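Local structure of glutathione s-transferase III (Zea mays, 1AW9) at residues 93-96 / 97-101; 112-115 / 116-120; 155-159 / 160-164. The protein probably conjugates reduced glutathione to a range of hydrophobic electrophiles, and so takes part in herbicide detoxification in maize. All blocks are in the same frame, centred on the assembly; numbering follows the deposited sequence.

How the interactions relate
From the N terminus, interaction 1 comes first, about two and a half turns near the start of helix 92-122. Interaction 2 follows near the end of the same helix, the two centres about 27 Å apart. Interaction 3 comes last and turns the chain between helix 129-152 and helix 163-166. Each joins adjacent segments and closes only a local turn. The three lie in series; none nests or crosses. Interactions 1 and 3 touch, their centres about 10 Å apart: Leu95, Trp98 and Leu99 join helix 92-122 to the loop before helix 163-166 and to the start of that helix. Interaction 2 touches neither, its nearest atoms about 12 Å from interaction 1 and about 16 Å from interaction 3.

Interaction 1: residues 93-96 / 97-101; sequences AKLE and VWLEV
Val97 closes over Ala93 O, and Trp98 over Lys94 O. Val97 N donates to Ala93 O at 3.2 Å. Its CG2 branch lies beside its own backbone N, which also brings the methyl within 3.1 Å of Ala93 O. Trp98 repeats the pattern. Its N bonds to Lys94 O at 3.0 Å and is nearly straight, with an N-H...O angle of 170°. Its CG is anti to the carbonyl carbon (chi1 -70°). This carries the indole back along the helix and sets CD1 3.1 Å from Lys94 O. That oxygen lies at the ring edge, near the ring plane. This is the tight part, and Ala93, Val97 and Trp98 are all buried.

Further along, the N-H bonds are weak: Leu99 N to Leu95 O and Glu96 O, and Glu100 N to Glu96 O at 3.4 Å. Leu99 CD1 stays 4.2 Å from Leu95 CG, with the two side chains crossing obliquely, although Leu99 CG comes within 3.2 Å of Leu95 O. Lys94 is on the partly exposed side, its chain extending to a hydrogen bond with Asn153. Glu100 packs on Arg68 of the second subunit, and its OE1 bonds weakly to His104. Glu96 is buried, bent at chi2, and its OE2 forms a salt bridge with Arg72 of helix 67-77.

Helix 92-122 is the long first helix of the helical C-terminal part of the glutathione S-transferase fold. Here it lies at a subunit interface: Ala93 and Val97 pack on Glu62 and Phe65 of the second subunit. Trp98 reaches helix 129-152, stacking on His149 and meeting Tyr146 edge-to-face. Leu95 and Leu99 rest on Ala164 and Leu163 of helix 163-166.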
loop_
_atom_site.group_PDB
_atom_site.type_symbol
_atom_site.label_atom_id
_atom_site.label_comp_id
_atom_site.label_asym_id
_atom_site.label_seq_id
_atom_site.Cartn_x
_atom_site.Cartn_y
_atom_site.Cartn_z
ATOM N N ALA A 93 7.352 -32.786 -18.081
ATOM C CA ALA A 93 6.328 -32.292 -17.177
ATOM C C ALA A 93 6.995 -31.473 -16.087
ATOM O O ALA A 93 6.510 -30.401 -15.756
ATOM C CB ALA A 93 5.554 -33.445 -16.569
ATOM N N LYS A 94 8.102 -31.969 -15.531
ATOM C CA LYS A 94 8.816 -31.244 -14.491
ATOM C C LYS A 94 9.519 -30.016 -15.040
ATOM O O LYS A 94 9.552 -28.953 -14.403
ATOM C CB LYS A 94 9.851 -32.130 -13.820
ATOM C CG LYS A 94 9.273 -33.181 -12.923
ATOM C CD LYS A 94 10.375 -33.961 -12.209
ATOM C CE LYS A 94 9.793 -34.991 -11.272
ATOM N NZ LYS A 94 10.899 -35.855 -10.785
ATOM N N LEU A 95 10.121 -30.157 -16.210
ATOM C CA LEU A 95 10.814 -29.033 -16.780
ATOM C C LEU A 95 9.890 -27.814 -17.007
ATOM O O LEU A 95 10.272 -26.698 -16.682
ATOM C CB LEU A 95 11.486 -29.425 -18.071
ATOM C CG LEU A 95 12.284 -28.254 -18.645
ATOM C CD1 LEU A 95 13.413 -27.832 -17.706
ATOM C CD2 LEU A 95 12.828 -28.647 -19.978
ATOM N N GLU A 96 8.691 -28.027 -17.555
ATOM C CA GLU A 96 7.751 -26.936 -17.823
ATOM C C GLU A 96 7.167 -26.346 -16.521
ATOM O O GLU A 96 6.999 -25.126 -16.401
ATOM C CB GLU A 96 6.625 -27.395 -18.751
ATOM C CG GLU A 96 7.079 -27.946 -20.092
ATOM C CD GLU A 96 7.723 -26.925 -21.010
ATOM O OE1 GLU A 96 7.763 -25.711 -20.696
ATOM O OE2 GLU A 96 8.205 -27.364 -22.065
ATOM N N VAL A 97 6.868 -27.216 -15.554
ATOM C CA VAL A 97 6.341 -26.790 -14.277
ATOM C C VAL A 97 7.344 -25.919 -13.523
ATOM O O VAL A 97 6.999 -24.833 -13.121
ATOM C CB VAL A 97 5.924 -27.995 -13.448
ATOM C CG1 VAL A 97 5.615 -27.579 -12.047
ATOM C CG2 VAL A 97 4.681 -28.628 -14.071
ATOM N N TRP A 98 8.606 -26.331 -13.422
ATOM C CA TRP A 98 9.592 -25.547 -12.694
ATOM C C TRP A 98 10.070 -24.275 -13.357
ATOM O O TRP A 98 10.703 -23.439 -12.683
ATOM C CB TRP A 98 10.780 -26.401 -12.221
ATOM C CG TRP A 98 10.318 -27.304 -11.163
ATOM C CD1 TRP A 98 9.742 -28.527 -11.346
ATOM C CD2 TRP A 98 10.133 -26.978 -9.789
ATOM N NE1 TRP A 98 9.165 -28.956 -10.188
ATOM C CE2 TRP A 98 9.399 -28.030 -9.204
ATOM C CE3 TRP A 98 10.496 -25.888 -8.994
ATOM C CZ2 TRP A 98 9.017 -28.035 -7.847
ATOM C CZ3 TRP A 98 10.113 -25.888 -7.641
ATOM C CH2 TRP A 98 9.382 -26.957 -7.087
ATOM N N LEU A 99 9.795 -24.127 -14.657
ATOM C CA LEU A 99 10.146 -22.904 -15.423
ATOM C C LEU A 99 9.144 -21.848 -15.024
ATOM O O LEU A 99 9.484 -20.686 -14.923
ATOM C CB LEU A 99 10.069 -23.115 -16.940
ATOM C CG LEU A 99 11.291 -23.775 -17.568
ATOM C CD1 LEU A 99 10.965 -24.305 -18.986
ATOM C CD2 LEU A 99 12.495 -22.824 -17.540
ATOM N N GLU A 100 7.894 -22.261 -14.884
ATOM C CA GLU A 100 6.837 -21.383 -14.445
ATOM C C GLU A 100 6.928 -21.086 -12.932
ATOM O O GLU A 100 6.668 -19.948 -12.486
ATOM C CB GLU A 100 5.512 -22.009 -14.795
ATOM C CG GLU A 100 5.156 -21.754 -16.182
ATOM C CD GLU A 100 4.869 -20.259 -16.394
ATOM O OE1 GLU A 100 3.818 -19.783 -15.896
ATOM O OE2 GLU A 100 5.686 -19.563 -17.037
ATOM N N VAL A 101 7.277 -22.091 -12.125
ATOM C CA VAL A 101 7.409 -21.858 -10.689
ATOM C C VAL A 101 8.423 -20.731 -10.441
ATOM O O VAL A 101 8.189 -19.840 -9.620
ATOM C CB VAL A 101 7.817 -23.152 -9.916
ATOM C CG1 VAL A 101 8.152 -22.828 -8.469
ATOM C CG2 VAL A 101 6.685 -24.143 -9.952
#

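Interaction 2: residues 112-115 / 116-120; sequences PLVF and QLLVR
Phe115 O accepts from Arg120 N at 3.1 Å, a five-residue span that marks a pi-type widening late in helix 92-122 of the all-helical glutathione S-transferase C-terminal domain. Before it the bonding is alpha-helical: Gln116 N to Pro112 O at 2.9 Å, and Leu117 N to Leu113 O at 3.1 Å. Val114 O stands at the change. It takes Leu118 N at 2.9 Å and, more weakly, Val119 N at 3.4 Å.

Gln116 OE1 is satisfied twice. It receives Arg120 NH1 at 3.1 Å, in the carbonyl plane and on a lone pair. The bond also lies close to the guanidinium plane. The same oxygen accepts from Asp128 N, which is likely to hold the amide in this rotation. Gln116 is buried, and its side chain touches Val131 and Val132 of helix 129-152.

Phe115 points CG anti to its backbone N (chi1 171°). This brings the ring against Val119, which it crosses at about a right angle, and against the Arg120 chain, with Phe115 CZ 3.2 Å from Arg120 CG. Ring and guanidinium planes are 11° apart. The ring also meets Phe115 of the third subunit. Val114 and Leu118 touch Tyr174 of helix 169-176. The amide plane of Gln116 stands at 85° to the ring, and Gln116 NE2 sits at the ring edge, near the ring plane, 3.3 Å from Phe115 CE2.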
loop_
_atom_site.group_PDB
_atom_site.type_symbol
_atom_site.label_atom_id
_atom_site.label_comp_id
_atom_site.label_asym_id
_atom_site.label_seq_id
_atom_site.Cartn_x
_atom_site.Cartn_y
_atom_site.Cartn_z
ATOM N N PRO A 112 12.172 -8.347 -5.141
ATOM C CA PRO A 112 11.963 -7.248 -4.183
ATOM C C PRO A 112 13.032 -7.252 -3.107
ATOM O O PRO A 112 13.445 -6.199 -2.654
ATOM C CB PRO A 112 10.614 -7.583 -3.572
ATOM C CG PRO A 112 9.888 -8.212 -4.694
ATOM C CD PRO A 112 10.915 -9.088 -5.360
ATOM N N LEU A 113 13.463 -8.442 -2.695
ATOM C CA LEU A 113 14.472 -8.579 -1.657
ATOM C C LEU A 113 15.825 -8.029 -2.119
ATOM O O LEU A 113 16.524 -7.358 -1.365
ATOM C CB LEU A 113 14.601 -10.045 -1.223
ATOM C CG LEU A 113 13.417 -10.627 -0.444
ATOM C CD1 LEU A 113 13.696 -12.064 -0.092
ATOM C CD2 LEU A 113 13.160 -9.852 0.819
ATOM N N VAL A 114 16.197 -8.325 -3.360
ATOM C CA VAL A 114 17.468 -7.845 -3.920
ATOM C C VAL A 114 17.379 -6.348 -4.113
ATOM O O VAL A 114 18.322 -5.621 -3.827
ATOM C CB VAL A 114 17.786 -8.536 -5.261
ATOM C CG1 VAL A 114 18.852 -7.774 -5.998
ATOM C CG2 VAL A 114 18.221 -9.977 -4.984
ATOM N N PHE A 115 16.206 -5.882 -4.501
ATOM C CA PHE A 115 16.002 -4.476 -4.698
ATOM C C PHE A 115 16.081 -3.628 -3.423
ATOM O O PHE A 115 16.683 -2.555 -3.419
ATOM C CB PHE A 115 14.679 -4.200 -5.359
ATOM C CG PHE A 115 14.367 -2.772 -5.364
ATOM C CD1 PHE A 115 15.133 -1.906 -6.136
ATOM C CD2 PHE A 115 13.435 -2.250 -4.472
ATOM C CE1 PHE A 115 14.992 -0.542 -6.020
ATOM C CE2 PHE A 115 13.283 -0.885 -4.349
ATOM C CZ PHE A 115 14.069 -0.024 -5.124
ATOM N N GLN A 116 15.373 -4.038 -2.381
ATOM C CA GLN A 116 15.383 -3.307 -1.124
ATOM C C GLN A 116 16.713 -3.406 -0.355
ATOM O O GLN A 116 17.155 -2.438 0.261
ATOM C CB GLN A 116 14.261 -3.817 -0.221
ATOM C CG GLN A 116 12.892 -3.580 -0.724
ATOM C CD GLN A 116 12.545 -2.142 -0.696
ATOM O OE1 GLN A 116 13.045 -1.390 0.137
ATOM N NE2 GLN A 116 11.696 -1.724 -1.599
ATOM N N LEU A 117 17.333 -4.581 -0.368
ATOM C CA LEU A 117 18.545 -4.797 0.407
ATOM C C LEU A 117 19.866 -4.477 -0.285
ATOM O O LEU A 117 20.865 -4.272 0.400
ATOM C CB LEU A 117 18.573 -6.244 0.949
ATOM C CG LEU A 117 17.373 -6.714 1.773
ATOM C CD1 LEU A 117 17.360 -8.233 1.921
ATOM C CD2 LEU A 117 17.410 -6.039 3.121
ATOM N N LEU A 118 19.877 -4.443 -1.622
ATOM C CA LEU A 118 21.095 -4.151 -2.390
ATOM C C LEU A 118 21.091 -2.860 -3.186
ATOM O O LEU A 118 22.037 -2.080 -3.098
ATOM C CB LEU A 118 21.404 -5.275 -3.355
ATOM C CG LEU A 118 22.023 -6.507 -2.731
ATOM C CD1 LEU A 118 22.273 -7.515 -3.827
ATOM C CD2 LEU A 118 23.320 -6.132 -2.047
ATOM N N VAL A 119 20.042 -2.660 -3.983
ATOM C CA VAL A 119 19.905 -1.484 -4.838
ATOM C C VAL A 119 19.630 -0.165 -4.104
ATOM O O VAL A 119 20.349 0.818 -4.285
ATOM C CB VAL A 119 18.793 -1.717 -5.866
ATOM C CG1 VAL A 119 18.651 -0.498 -6.817
ATOM C CG2 VAL A 119 19.060 -3.028 -6.636
ATOM N N ARG A 120 18.573 -0.136 -3.297
ATOM C CA ARG A 120 18.207 1.062 -2.558
ATOM C C ARG A 120 19.301 1.687 -1.736
ATOM O O ARG A 120 19.452 2.894 -1.759
ATOM C CB ARG A 120 16.978 0.832 -1.689
ATOM C CG ARG A 120 15.765 0.624 -2.525
ATOM C CD ARG A 120 14.532 0.825 -1.737
ATOM N NE ARG A 120 14.425 2.210 -1.314
ATOM C CZ ARG A 120 13.662 2.616 -0.307
ATOM N NH1 ARG A 120 12.927 1.735 0.379
ATOM N NH2 ARG A 120 13.652 3.904 0.034
#

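Interaction 3: residues 155-159 / 160-164; sequences YLAGD and EFTLA
Tyr155 CG is anti to the carbonyl carbon (chi1 -70°) and Phe161 CG is anti to the backbone N (chi1 172°). These torsions turn the edge of Phe161 toward the face of Tyr155 in an offset edge-to-face pair. Their planes stand at 89°. Phe161 CB lies over the Tyr155 face in a CH-pi contact, 4.0 Å from the ring centroid. Phe161 CD2 touches Tyr155 CE1 at 3.8 Å. With an alanine in place of Tyr155, Phe161 CB and its ring edge would probably lose the face they pack on, leaving a gap beside the loop.

A type I beta turn from Tyr155 to Gly158 folds the chain back. One water links the turn to 160-162: it accepts from Ala157 N and Thr162 OG1 and donates to Glu160 O, each at 2.8 Å. Thr162 is the N-cap of the next helix, and its OG1 accepts weakly from Ala164 N. Asp165 OD1 accepts from Thr162 N, one half of the capping box known in this family. Phe161 touches Ala166, as in a hydrophobic staple. The loop thus joins helix 129-152 to helix 163-166, while Tyr155 and Leu156 pack on Ala196 and Trp193 of helix 188-199.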
loop_
_atom_site.group_PDB
_atom_site.type_symbol
_atom_site.label_atom_id
_atom_site.label_comp_id
_atom_site.label_asym_id
_atom_site.label_seq_id
_atom_site.Cartn_x
_atom_site.Cartn_y
_atom_site.Cartn_z
ATOM N N TYR A 155 18.190 -32.123 -9.587
ATOM C CA TYR A 155 17.931 -30.790 -10.095
ATOM C C TYR A 155 16.443 -30.685 -10.228
ATOM O O TYR A 155 15.734 -31.678 -10.070
ATOM C CB TYR A 155 18.600 -30.569 -11.438
ATOM C CG TYR A 155 20.091 -30.479 -11.321
ATOM C CD1 TYR A 155 20.724 -29.268 -11.048
ATOM C CD2 TYR A 155 20.867 -31.615 -11.456
ATOM C CE1 TYR A 155 22.106 -29.196 -10.906
ATOM C CE2 TYR A 155 22.237 -31.564 -11.315
ATOM C CZ TYR A 155 22.854 -30.365 -11.042
ATOM O OH TYR A 155 24.224 -30.369 -10.898
ATOM N N LEU A 156 15.967 -29.480 -10.538
ATOM C CA LEU A 156 14.529 -29.198 -10.680
ATOM C C LEU A 156 13.776 -30.181 -11.569
ATOM O O LEU A 156 12.777 -30.752 -11.137
ATOM C CB LEU A 156 14.263 -27.717 -11.115
ATOM C CG LEU A 156 14.696 -26.664 -10.072
ATOM C CD1 LEU A 156 14.340 -25.284 -10.497
ATOM C CD2 LEU A 156 14.111 -26.979 -8.681
ATOM N N ALA A 157 14.266 -30.399 -12.786
ATOM C CA ALA A 157 13.599 -31.294 -13.729
ATOM C C ALA A 157 14.029 -32.773 -13.663
ATOM O O ALA A 157 13.527 -33.601 -14.433
ATOM C CB ALA A 157 13.770 -30.748 -15.139
ATOM N N GLY A 158 14.976 -33.091 -12.783
ATOM C CA GLY A 158 15.438 -34.457 -12.677
ATOM C C GLY A 158 16.913 -34.599 -12.373
ATOM O O GLY A 158 17.476 -33.837 -11.602
ATOM N N ASP A 159 17.537 -35.584 -13.004
ATOM C CA ASP A 159 18.937 -35.890 -12.801
ATOM C C ASP A 159 19.900 -34.884 -13.364
ATOM O O ASP A 159 21.039 -34.772 -12.905
ATOM C CB ASP A 159 19.268 -37.242 -13.440
ATOM C CG ASP A 159 18.562 -38.407 -12.770
ATOM O OD1 ASP A 159 18.793 -38.617 -11.562
ATOM O OD2 ASP A 159 17.792 -39.125 -13.453
ATOM N N GLU A 160 19.470 -34.175 -14.394
ATOM C CA GLU A 160 20.354 -33.222 -15.046
ATOM C C GLU A 160 19.976 -31.775 -14.907
ATOM O O GLU A 160 18.814 -31.441 -14.685
ATOM C CB GLU A 160 20.486 -33.561 -16.529
ATOM C CG GLU A 160 19.179 -33.985 -17.191
ATOM C CD GLU A 160 19.132 -35.478 -17.483
ATOM O OE1 GLU A 160 20.224 -36.084 -17.661
ATOM O OE2 GLU A 160 18.006 -36.040 -17.531
ATOM N N PHE A 161 20.991 -30.933 -15.047
ATOM C CA PHE A 161 20.873 -29.495 -14.974
ATOM C C PHE A 161 20.207 -29.043 -16.284
ATOM O O PHE A 161 20.626 -29.440 -17.379
ATOM C CB PHE A 161 22.274 -28.910 -14.803
ATOM C CG PHE A 161 22.338 -27.424 -14.901
ATOM C CD1 PHE A 161 22.514 -26.800 -16.138
ATOM C CD2 PHE A 161 22.325 -26.644 -13.750
ATOM C CE1 PHE A 161 22.687 -25.439 -16.227
ATOM C CE2 PHE A 161 22.501 -25.251 -13.825
ATOM C CZ PHE A 161 22.684 -24.652 -15.057
ATOM N N THR A 162 19.106 -28.306 -16.155
ATOM C CA THR A 162 18.390 -27.838 -17.318
ATOM C C THR A 162 18.196 -26.333 -17.229
ATOM O O THR A 162 18.751 -25.669 -16.343
ATOM C CB THR A 162 16.995 -28.532 -17.473
ATOM O OG1 THR A 162 16.168 -28.218 -16.346
ATOM C CG2 THR A 162 17.142 -30.052 -17.584
ATOM N N LEU A 163 17.431 -25.801 -18.186
ATOM C CA LEU A 163 17.109 -24.387 -18.268
ATOM C C LEU A 163 16.419 -23.954 -16.962
ATOM O O LEU A 163 16.679 -22.863 -16.441
ATOM C CB LEU A 163 16.190 -24.159 -19.465
ATOM C CG LEU A 163 15.816 -22.713 -19.822
ATOM C CD1 LEU A 163 17.070 -21.911 -20.207
ATOM C CD2 LEU A 163 14.795 -22.724 -20.950
ATOM N N ALA A 164 15.560 -24.817 -16.434
ATOM C CA ALA A 164 14.850 -24.529 -15.193
ATOM C C ALA A 164 15.807 -24.090 -14.083
ATOM O O ALA A 164 15.536 -23.092 -13.407
ATOM C CB ALA A 164 14.015 -25.736 -14.746
HETATM O O HOH W 1 16.610 -29.741 -14.097
HETATM O O HOH W 2 16.868 -37.890 -16.103
#